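Local coordinates for thiol-disulfide oxidoreductase (Bacteroides thetaiotaomicron, PDB 3FW2), which probably acts as a thiol-disulfide oxidoreductase of the TlpA-like family, this chain being its C-terminal thioredoxin-like domain, at residues I117-L122 against A131-G136. Residues are numbered along the deposited sequence; the frame is centred on the assembly and turned at random. Where two conformers were deposited one is given.
Sequences IPANIL and AKNLRG
A chi1 of 68° sets Asn120 CG between the backbone N and the carbonyl carbon, from where the amide faces the backbone of Leu134, while Asn133, its CG beside the backbone N (chi1 -62°), turns OD1 back onto the strand of Asn120. Leu134 N donates to Asn120 OD1 (3.0 Å), tilted only 16° from the amide plane. Asn120 ND2, less surely placed, lies 2.9 Å from Leu134 O, so a second bond to the same residue is likely but less certain. Asn120 N in turn donates to Asn133 OD1 (3.1 Å), which stands in for a main-chain carbonyl where the chain leaves strand 129-132 at Asn133, whose phi is positive. Asn133 N reaches Asn120 O at 2.9 Å from above the carbonyl plane. With an alanine at Asn120, the N-H of Leu134 would probably lose its OD1 acceptor, and its carbonyl the less certain ND2 donor. Further along, Leu122 N bonds to Ala131 O (2.9 Å), and the Ile121 and Lys132 side chains run side by side, Ile121 CG1 to Lys132 CG 3.9 Å. Leu122 and Leu134 both pack against helix 136-149. Entered through cis-Pro118, this antiparallel beta hairpin leading into the C-terminal helix is characteristic of the thioredoxin fold.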
# COMPACT_ATOMS: atom_id res chain seq x y z
N ILE A 117 -5.15 -1.45 1.01
CA ILE A 117 -5.63 -1.12 2.36
C ILE A 117 -6.65 -0.02 2.27
O ILE A 117 -6.60 0.80 1.36
CB ILE A 117 -4.51 -0.77 3.35
CG1 ILE A 117 -3.52 0.21 2.68
CG2 ILE A 117 -3.83 -2.06 3.85
CD1 ILE A 117 -2.48 0.91 3.65
N PRO A 118 -7.63 -0.02 3.19
CA PRO A 118 -7.84 -0.98 4.26
C PRO A 118 -8.18 -2.36 3.79
O PRO A 118 -8.74 -2.56 2.67
CB PRO A 118 -9.03 -0.40 5.03
CG PRO A 118 -9.71 0.44 4.03
CD PRO A 118 -8.64 1.05 3.23
N ALA A 119 -7.93 -3.34 4.66
CA ALA A 119 -8.35 -4.72 4.42
C ALA A 119 -8.69 -5.30 5.77
O ALA A 119 -8.26 -4.77 6.78
CB ALA A 119 -7.18 -5.56 3.76
N ASN A 120 -9.43 -6.41 5.78
CA ASN A 120 -9.59 -7.17 7.02
C ASN A 120 -9.75 -8.68 6.76
O ASN A 120 -9.89 -9.15 5.61
CB ASN A 120 -10.70 -6.60 7.90
CG ASN A 120 -12.06 -6.76 7.31
OD1 ASN A 120 -12.38 -7.83 6.83
ND2 ASN A 120 -12.89 -5.69 7.38
N ILE A 121 -9.64 -9.45 7.83
CA ILE A 121 -9.76 -10.88 7.75
C ILE A 121 -10.30 -11.35 9.08
O ILE A 121 -9.94 -10.80 10.12
CB ILE A 121 -8.44 -11.57 7.35
CG1 ILE A 121 -8.67 -13.07 7.09
CG2 ILE A 121 -7.38 -11.45 8.44
CD1 ILE A 121 -7.54 -13.78 6.34
N LEU A 122 -11.15 -12.36 9.05
CA LEU A 122 -11.82 -12.88 10.25
C LEU A 122 -11.44 -14.33 10.41
O LEU A 122 -11.61 -15.09 9.48
CB LEU A 122 -13.32 -12.74 10.09
CG LEU A 122 -14.25 -13.24 11.21
CD1 LEU A 122 -13.96 -12.45 12.54
CD2 LEU A 122 -15.70 -13.07 10.79
N ALA A 131 -13.66 -15.28 6.65
CA ALA A 131 -14.07 -14.27 5.70
C ALA A 131 -12.98 -13.23 5.58
O ALA A 131 -12.14 -13.09 6.45
CB ALA A 131 -15.35 -13.57 6.18
N LYS A 132 -13.01 -12.52 4.46
CA LYS A 132 -12.10 -11.42 4.22
C LYS A 132 -12.87 -10.21 3.74
O LYS A 132 -13.86 -10.33 2.96
CB LYS A 132 -11.08 -11.80 3.15
CG LYS A 132 -10.16 -12.93 3.54
CD LYS A 132 -9.47 -13.61 2.35
CE LYS A 132 -8.47 -12.71 1.71
NZ LYS A 132 -7.23 -13.49 1.20
N ASN A 133 -12.35 -9.05 4.09
CA ASN A 133 -12.79 -7.76 3.56
C ASN A 133 -14.29 -7.55 3.76
O ASN A 133 -15.01 -7.12 2.88
CB ASN A 133 -12.34 -7.59 2.11
CG ASN A 133 -10.82 -7.59 2.00
OD1 ASN A 133 -10.16 -6.96 2.86
ND2 ASN A 133 -10.26 -8.40 1.07
N LEU A 134 -14.76 -7.88 4.96
CA LEU A 134 -16.16 -7.70 5.32
C LEU A 134 -16.40 -6.28 5.73
O LEU A 134 -15.57 -5.64 6.33
CB LEU A 134 -16.60 -8.62 6.45
CG LEU A 134 -16.59 -10.09 6.18
CD1 LEU A 134 -17.09 -10.72 7.48
CD2 LEU A 134 -17.42 -10.46 4.98
N ARG A 135 -17.56 -5.75 5.36
CA ARG A 135 -17.91 -4.38 5.63
C ARG A 135 -19.39 -4.26 5.94
O ARG A 135 -20.16 -5.14 5.62
CB ARG A 135 -17.61 -3.53 4.40
CG ARG A 135 -16.17 -3.63 3.85
CD ARG A 135 -15.94 -2.73 2.63
NE ARG A 135 -17.19 -2.16 2.12
CZ ARG A 135 -17.98 -2.71 1.20
NH1 ARG A 135 -17.70 -3.89 0.63
NH2 ARG A 135 -19.09 -2.07 0.86
N GLY A 136 -19.74 -3.14 6.54
CA GLY A 136 -21.12 -2.71 6.70
C GLY A 136 -21.95 -3.73 7.42
O GLY A 136 -21.48 -4.36 8.38
O HOH W 1 -8.83 -4.78 0.95